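Local structure of 3,6-diketocamphane 1,6-monooxygenase (4UWM) at residues A[223-231]-A[334-342]; A[258-269]-A[315-326]. The protein catalyses the FMNH2- and oxygen-dependent conversion of a diketocamphane to a campholide lactone, a step in the breakdown of (-)-camphor. All coordinates share one frame; numbering follows the deposited sequence. Where two conformers were deposited one is given.

Contact 1 (A[223-231]-A[334-342])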
# COMPACT_ATOMS: atom_id res chain seq x y z
N ILE A 223 -11.51 4.07 -23.02
CA ILE A 223 -11.66 2.66 -23.35
C ILE A 223 -12.27 2.60 -24.75
O ILE A 223 -13.33 3.17 -24.99
CB ILE A 223 -12.57 1.91 -22.36
CG1 ILE A 223 -12.22 2.23 -20.89
CG2 ILE A 223 -12.55 0.41 -22.63
CD1 ILE A 223 -10.88 1.72 -20.38
N PHE A 224 -11.60 1.94 -25.69
CA PHE A 224 -12.11 1.95 -27.08
C PHE A 224 -13.45 1.27 -27.16
O PHE A 224 -13.59 0.10 -26.78
CB PHE A 224 -11.15 1.32 -28.08
CG PHE A 224 -11.65 1.40 -29.50
CD1 PHE A 224 -11.71 2.62 -30.16
CD2 PHE A 224 -12.06 0.25 -30.18
CE1 PHE A 224 -12.16 2.70 -31.48
CE2 PHE A 224 -12.52 0.32 -31.48
CZ PHE A 224 -12.57 1.55 -32.13
N SER A 225 -14.44 2.01 -27.65
CA SER A 225 -15.81 1.52 -27.73
C SER A 225 -16.47 1.82 -29.08
O SER A 225 -17.69 1.73 -29.21
CB SER A 225 -16.64 2.08 -26.57
OG SER A 225 -16.97 3.44 -26.78
N GLY A 226 -15.66 2.15 -30.09
CA GLY A 226 -16.15 2.54 -31.41
C GLY A 226 -15.58 3.86 -31.89
O GLY A 226 -15.12 4.68 -31.07
N LEU A 227 -15.60 4.09 -33.20
CA LEU A 227 -14.98 5.27 -33.82
C LEU A 227 -15.64 6.59 -33.40
O LEU A 227 -14.95 7.58 -33.16
CB LEU A 227 -14.99 5.17 -35.35
CG LEU A 227 -14.20 4.06 -36.06
CD1 LEU A 227 -14.53 4.05 -37.54
CD2 LEU A 227 -12.70 4.23 -35.84
N ASP A 228 -16.97 6.59 -33.31
CA ASP A 228 -17.71 7.80 -32.99
C ASP A 228 -17.39 8.30 -31.58
O ASP A 228 -17.04 9.47 -31.40
CB ASP A 228 -19.22 7.59 -33.16
CG ASP A 228 -19.62 7.38 -34.62
OD1 ASP A 228 -18.94 7.92 -35.53
OD2 ASP A 228 -20.62 6.67 -34.86
N ALA A 229 -17.49 7.40 -30.60
CA ALA A 229 -17.18 7.73 -29.21
C ALA A 229 -15.75 8.20 -29.07
O ALA A 229 -15.49 9.15 -28.33
CB ALA A 229 -17.46 6.54 -28.28
N LEU A 230 -14.82 7.56 -29.78
CA LEU A 230 -13.43 7.96 -29.67
C LEU A 230 -13.26 9.40 -30.15
O LEU A 230 -12.58 10.21 -29.52
CB LEU A 230 -12.50 6.99 -30.42
CG LEU A 230 -11.00 7.21 -30.18
CD1 LEU A 230 -10.65 7.14 -28.69
CD2 LEU A 230 -10.14 6.25 -30.98
N LYS A 231 -13.91 9.72 -31.26
CA LYS A 231 -13.86 11.08 -31.79
C LYS A 231 -14.60 12.05 -30.87
O LYS A 231 -14.09 13.13 -30.58
CB LYS A 231 -14.37 11.13 -33.23
CG LYS A 231 -13.39 10.52 -34.23
CD LYS A 231 -13.80 10.81 -35.67
CE LYS A 231 -15.03 10.01 -36.08
NZ LYS A 231 -15.71 10.63 -37.25
N LEU A 334 -7.25 3.23 -38.01
CA LEU A 334 -7.87 3.95 -36.89
C LEU A 334 -7.34 5.36 -36.78
O LEU A 334 -8.12 6.30 -36.55
CB LEU A 334 -7.66 3.22 -35.56
CG LEU A 334 -8.48 1.95 -35.37
CD1 LEU A 334 -7.83 1.07 -34.32
CD2 LEU A 334 -9.91 2.32 -34.99
N PHE A 335 -6.03 5.52 -36.95
CA PHE A 335 -5.37 6.82 -36.91
C PHE A 335 -5.88 7.76 -37.99
O PHE A 335 -6.14 8.94 -37.72
CB PHE A 335 -3.85 6.67 -37.00
CG PHE A 335 -3.16 6.60 -35.66
CD1 PHE A 335 -3.57 5.69 -34.69
CD2 PHE A 335 -2.09 7.44 -35.38
CE1 PHE A 335 -2.92 5.63 -33.46
CE2 PHE A 335 -1.44 7.38 -34.16
CZ PHE A 335 -1.86 6.47 -33.20
N GLU A 336 -6.02 7.24 -39.21
CA GLU A 336 -6.60 8.01 -40.31
C GLU A 336 -8.05 8.39 -40.01
O GLU A 336 -8.48 9.50 -40.31
CB GLU A 336 -6.51 7.25 -41.63
CG GLU A 336 -5.15 7.36 -42.31
CD GLU A 336 -4.66 8.79 -42.40
OE1 GLU A 336 -4.51 9.44 -41.35
OE2 GLU A 336 -4.41 9.27 -43.53
N ALA A 337 -8.78 7.48 -39.38
CA ALA A 337 -10.20 7.71 -39.09
C ALA A 337 -10.48 8.66 -37.91
O ALA A 337 -11.53 9.30 -37.89
CB ALA A 337 -10.93 6.39 -38.90
N THR A 338 -9.56 8.75 -36.94
CA THR A 338 -9.82 9.49 -35.69
C THR A 338 -8.80 10.59 -35.37
O THR A 338 -9.08 11.48 -34.56
CB THR A 338 -9.86 8.55 -34.45
OG1 THR A 338 -8.57 7.97 -34.24
CG2 THR A 338 -10.90 7.45 -34.62
N GLY A 339 -7.61 10.50 -35.95
CA GLY A 339 -6.50 11.40 -35.62
C GLY A 339 -5.43 10.73 -34.78
O GLY A 339 -4.29 11.19 -34.72
N GLY A 340 -5.81 9.63 -34.11
CA GLY A 340 -4.87 8.85 -33.31
C GLY A 340 -4.82 9.20 -31.82
O GLY A 340 -5.71 9.88 -31.29
N TRP A 341 -3.77 8.72 -31.16
CA TRP A 341 -3.59 8.86 -29.71
C TRP A 341 -2.13 8.65 -29.39
O TRP A 341 -1.37 8.17 -30.24
CB TRP A 341 -4.43 7.82 -28.95
CG TRP A 341 -4.17 6.39 -29.41
CD1 TRP A 341 -3.12 5.59 -29.06
CD2 TRP A 341 -4.97 5.62 -30.32
NE1 TRP A 341 -3.21 4.38 -29.69
CE2 TRP A 341 -4.34 4.36 -30.46
CE3 TRP A 341 -6.15 5.87 -31.03
CZ2 TRP A 341 -4.85 3.36 -31.28
CZ3 TRP A 341 -6.67 4.86 -31.84
CH2 TRP A 341 -6.02 3.62 -31.96
N GLY A 342 -1.72 8.99 -28.17
CA GLY A 342 -0.33 8.85 -27.78
C GLY A 342 0.10 7.48 -27.25
O GLY A 342 1.24 7.09 -27.44

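Contact 2 (A[258-269]-A[315-326])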
# COMPACT_ATOMS: atom_id res chain seq x y z
N THR A 258 -8.10 -4.24 -26.70
CA THR A 258 -7.73 -5.65 -26.62
C THR A 258 -6.81 -5.93 -27.82
O THR A 258 -7.20 -5.68 -28.97
CB THR A 258 -8.98 -6.53 -26.65
OG1 THR A 258 -9.83 -6.17 -25.56
CG2 THR A 258 -8.62 -8.02 -26.57
N VAL A 259 -5.59 -6.38 -27.55
CA VAL A 259 -4.51 -6.44 -28.53
C VAL A 259 -3.77 -7.75 -28.38
O VAL A 259 -3.32 -8.10 -27.29
CB VAL A 259 -3.49 -5.29 -28.36
CG1 VAL A 259 -2.47 -5.29 -29.49
CG2 VAL A 259 -4.17 -3.94 -28.31
N PHE A 260 -3.64 -8.49 -29.48
CA PHE A 260 -2.82 -9.70 -29.47
C PHE A 260 -2.08 -9.87 -30.80
O PHE A 260 -2.67 -9.74 -31.88
CB PHE A 260 -3.63 -10.94 -29.10
CG PHE A 260 -2.77 -12.14 -28.80
CD1 PHE A 260 -2.31 -12.97 -29.82
CD2 PHE A 260 -2.39 -12.43 -27.49
CE1 PHE A 260 -1.51 -14.07 -29.54
CE2 PHE A 260 -1.59 -13.52 -27.21
CZ PHE A 260 -1.14 -14.34 -28.23
N CYS A 261 -0.79 -10.15 -30.69
CA CYS A 261 0.10 -10.25 -31.84
C CYS A 261 0.83 -11.60 -31.87
O CYS A 261 1.25 -12.09 -30.84
CB CYS A 261 1.11 -9.11 -31.80
SG CYS A 261 1.88 -8.73 -33.37
N ALA A 262 0.97 -12.16 -33.07
CA ALA A 262 1.73 -13.38 -33.28
C ALA A 262 2.40 -13.33 -34.66
O ALA A 262 2.27 -12.33 -35.38
CB ALA A 262 0.84 -14.60 -33.14
N ASP A 263 3.12 -14.40 -35.02
CA ASP A 263 3.83 -14.47 -36.30
C ASP A 263 2.91 -14.34 -37.52
O ASP A 263 3.24 -13.64 -38.47
CB ASP A 263 4.67 -15.74 -36.39
CG ASP A 263 5.92 -15.67 -35.53
OD1 ASP A 263 6.34 -14.54 -35.19
OD2 ASP A 263 6.49 -16.73 -35.20
N THR A 264 1.74 -14.98 -37.46
CA THR A 264 0.75 -14.92 -38.54
C THR A 264 -0.65 -14.57 -38.03
O THR A 264 -0.98 -14.84 -36.87
CB THR A 264 0.64 -16.25 -39.32
OG1 THR A 264 -0.03 -17.23 -38.52
CG2 THR A 264 2.03 -16.78 -39.75
N ASP A 265 -1.46 -14.00 -38.91
CA ASP A 265 -2.86 -13.69 -38.63
C ASP A 265 -3.65 -14.89 -38.14
O ASP A 265 -4.53 -14.75 -37.28
CB ASP A 265 -3.53 -13.10 -39.87
CG ASP A 265 -2.96 -11.76 -40.25
OD1 ASP A 265 -1.82 -11.46 -39.85
OD2 ASP A 265 -3.66 -11.00 -40.96
N LYS A 266 -3.33 -16.05 -38.69
CA LYS A 266 -4.05 -17.27 -38.38
C LYS A 266 -3.82 -17.71 -36.93
O LYS A 266 -4.76 -18.05 -36.23
CB LYS A 266 -3.67 -18.39 -39.36
CG LYS A 266 -4.86 -19.17 -39.91
CD LYS A 266 -5.51 -18.42 -41.06
CE LYS A 266 -6.85 -19.04 -41.43
NZ LYS A 266 -6.80 -20.53 -41.32
N GLU A 267 -2.57 -17.70 -36.48
CA GLU A 267 -2.32 -18.14 -35.11
C GLU A 267 -2.67 -17.08 -34.05
O GLU A 267 -3.06 -17.42 -32.94
CB GLU A 267 -0.91 -18.68 -34.91
CG GLU A 267 -0.94 -20.01 -34.15
CD GLU A 267 0.20 -20.19 -33.17
OE1 GLU A 267 1.34 -19.77 -33.46
OE2 GLU A 267 -0.06 -20.78 -32.10
N ALA A 268 -2.57 -15.81 -34.41
CA ALA A 268 -3.00 -14.73 -33.52
C ALA A 268 -4.49 -14.86 -33.22
O ALA A 268 -4.90 -14.87 -32.05
CB ALA A 268 -2.69 -13.37 -34.12
N LYS A 269 -5.31 -14.97 -34.26
CA LYS A 269 -6.74 -15.19 -34.09
C LYS A 269 -7.03 -16.44 -33.26
O LYS A 269 -7.88 -16.40 -32.36
CB LYS A 269 -7.47 -15.24 -35.44
CG LYS A 269 -8.95 -15.57 -35.33
CD LYS A 269 -9.73 -15.34 -36.62
CE LYS A 269 -11.16 -15.82 -36.45
NZ LYS A 269 -12.08 -15.29 -37.50
N VAL A 315 -13.14 -10.36 -32.48
CA VAL A 315 -11.80 -10.73 -32.92
C VAL A 315 -11.49 -10.24 -34.34
O VAL A 315 -10.38 -9.78 -34.61
CB VAL A 315 -11.56 -12.25 -32.79
CG1 VAL A 315 -10.15 -12.62 -33.18
CG2 VAL A 315 -11.82 -12.69 -31.36
N ASP A 316 -12.48 -10.33 -35.23
CA ASP A 316 -12.29 -9.97 -36.64
C ASP A 316 -12.35 -8.46 -36.96
O ASP A 316 -11.66 -7.99 -37.87
CB ASP A 316 -13.33 -10.70 -37.51
CG ASP A 316 -13.07 -12.19 -37.61
OD1 ASP A 316 -11.89 -12.60 -37.59
OD2 ASP A 316 -14.04 -12.96 -37.71
N ASN A 317 -13.15 -7.72 -36.21
CA ASN A 317 -13.48 -6.34 -36.58
C ASN A 317 -13.14 -5.26 -35.55
O ASN A 317 -13.06 -4.08 -35.88
CB ASN A 317 -14.97 -6.24 -36.92
CG ASN A 317 -15.40 -7.28 -37.94
OD1 ASN A 317 -15.21 -7.11 -39.14
ND2 ASN A 317 -15.97 -8.38 -37.46
N VAL A 318 -12.96 -5.67 -34.29
CA VAL A 318 -12.75 -4.73 -33.18
C VAL A 318 -11.34 -4.85 -32.58
O VAL A 318 -10.57 -3.88 -32.62
CB VAL A 318 -13.81 -4.90 -32.07
CG1 VAL A 318 -13.54 -3.94 -30.93
CG2 VAL A 318 -15.21 -4.68 -32.64
N PHE A 319 -11.01 -6.03 -32.07
CA PHE A 319 -9.71 -6.25 -31.42
C PHE A 319 -8.61 -5.98 -32.39
O PHE A 319 -8.77 -6.17 -33.59
CB PHE A 319 -9.56 -7.69 -30.92
CG PHE A 319 -10.54 -8.09 -29.87
CD1 PHE A 319 -11.39 -7.15 -29.28
CD2 PHE A 319 -10.59 -9.40 -29.43
CE1 PHE A 319 -12.29 -7.53 -28.29
CE2 PHE A 319 -11.49 -9.79 -28.45
CZ PHE A 319 -12.33 -8.85 -27.88
N LEU A 320 -7.48 -5.53 -31.87
CA LEU A 320 -6.31 -5.30 -32.69
C LEU A 320 -5.48 -6.58 -32.67
O LEU A 320 -4.52 -6.70 -31.92
CB LEU A 320 -5.53 -4.09 -32.16
CG LEU A 320 -6.29 -2.77 -32.20
CD1 LEU A 320 -5.45 -1.64 -31.62
CD2 LEU A 320 -6.73 -2.42 -33.62
N VAL A 321 -5.88 -7.54 -33.52
CA VAL A 321 -5.31 -8.89 -33.57
C VAL A 321 -4.74 -9.26 -34.96
O VAL A 321 -5.32 -8.91 -35.99
CB VAL A 321 -6.37 -9.94 -33.15
CG1 VAL A 321 -5.84 -11.38 -33.24
CG2 VAL A 321 -6.85 -9.67 -31.73
N GLY A 322 -3.62 -9.97 -34.98
CA GLY A 322 -2.99 -10.43 -36.22
C GLY A 322 -1.48 -10.50 -36.13
O GLY A 322 -0.93 -10.58 -35.04
N SER A 323 -0.82 -10.49 -37.28
CA SER A 323 0.64 -10.42 -37.34
C SER A 323 1.05 -8.98 -37.10
O SER A 323 0.21 -8.09 -37.16
CB SER A 323 1.11 -10.84 -38.73
OG SER A 323 0.67 -9.89 -39.68
N PRO A 324 2.35 -8.74 -36.85
CA PRO A 324 2.83 -7.37 -36.69
C PRO A 324 2.37 -6.41 -37.78
O PRO A 324 1.97 -5.28 -37.47
CB PRO A 324 4.35 -7.53 -36.70
CG PRO A 324 4.56 -8.85 -36.05
CD PRO A 324 3.40 -9.72 -36.48
N ASP A 325 2.40 -6.84 -39.04
CA ASP A 325 1.96 -5.99 -40.16
C ASP A 325 0.46 -5.75 -40.14
O ASP A 325 0.01 -4.60 -40.29
CB ASP A 325 2.41 -6.56 -41.51
CG ASP A 325 3.91 -6.44 -41.74
OD1 ASP A 325 4.50 -5.40 -41.37
OD2 ASP A 325 4.50 -7.38 -42.30
N THR A 326 -0.33 -6.81 -39.96
CA THR A 326 -1.79 -6.69 -39.85
C THR A 326 -2.23 -5.72 -38.74
O THR A 326 -3.12 -4.89 -38.93
CB THR A 326 -2.43 -8.07 -39.60
OG1 THR A 326 -2.02 -8.97 -40.63
CG2 THR A 326 -3.95 -7.98 -39.56

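Contact 1 (A[223-231]-A[334-342])
L227 and L334 meet methyl to methyl: their CD2 atoms, 3.5 Å apart, are closer than carbons usually pack. CD2 of L334 also reaches F224 CZ at 4.0 Å, approaching the ring obliquely. CD2 of L227 lies near A337 CB and T338 CG2 as well. L230 uses one branch too. Its CG is anti to the backbone N (chi1 -171°), which brings CD2 against both T338 CG2 and the indole of W341, 3.8 Å from W341 CZ3. On the exposed side K231 lays its aliphatic chain alongside the end of helix 324-338, and K231 CD is 3.5 Å from A337 O.

The polar bonds lie within the second segment. T338 OG1 donates to L334 O (2.9 Å) from above the carbonyl plane. T338 OG1 also accepts from G340 N, which makes an ST turn, and this double hold fixes T338 with CG2 directed at L227 and L230.

The start of helix 227-244 thus packs against the end of helix 324-338, with local axes 10.6 Å apart and crossing at -58°. I223, just before F224, touches the FMN. V255 of strand 254-261 underlies F224, L230 and W341.

Contact 2 (A[258-269]-A[315-326])
T258 CG2 sits over one face of the F319 ring, 3.7 Å from its centroid and almost on the ring normal, a CH-pi contact. The methyl is anti to the backbone N of T258, which sets it above the ring centre. With an alanine in place of F319, T258 CG2 would probably lose the flat surface it rests on, and a gap would be likely to open between it and V315, whose backbone N lies above the opposite face, toward its margin.

Next to this pair, strands 259-261 and 320-322 run parallel. L320 N donates to T258 O at 2.9 Å, F260 N to L320 O, G322 N to F260 O and A262 N to G322 O. V321 CG1 packs on A268 CB (3.8 Å), and C261 SG lies against the ring of P324.

Beyond the strands, D265 OD1 accepts from S323 N and from S323 OG, both at 2.9 Å. The amide comes from above the carboxylate plane, the hydroxyl nearly along the C-O axis. T326 OG1 lies 2.6 Å from both D265 OD1 and D265 OD2. S323 and T264 each N-cap their own helix. The extended K269 chain passes V315 CG1 to form a salt bridge, NZ to D316 OD1 at 2.7 Å, on the syn lone pair. E312 is a second carboxylate for K269 NZ.

Strand 254-261 belongs to the parallel barrel of the luciferase-like TIM-barrel family, and 320-322 is a short extra strand paired to its C-terminal end.

In the fold
Contacts 1 and 2 have their centres 18 Å apart. Helix 324-338 joins them: contact 2 takes its start and contact 1 its end. They touch where L334 CD1 meets L320 CD2 at 3.7 Å. Along the chain the order is 223-231, 258-269, 315-326 and 334-342, so both segments of contact 2 fall between those of contact 1. Helix 227-244 leads on to strand 254-261, which pairs with strands 219-223, 320-322 and 343-347 in one parallel sheet. Both contacts adjoin strand 254-261. Contact 1 packs two helices together just after I223, a residue of the FMN pocket, while contact 2 joins strand 320-322 to the sheet farther from the chain centre.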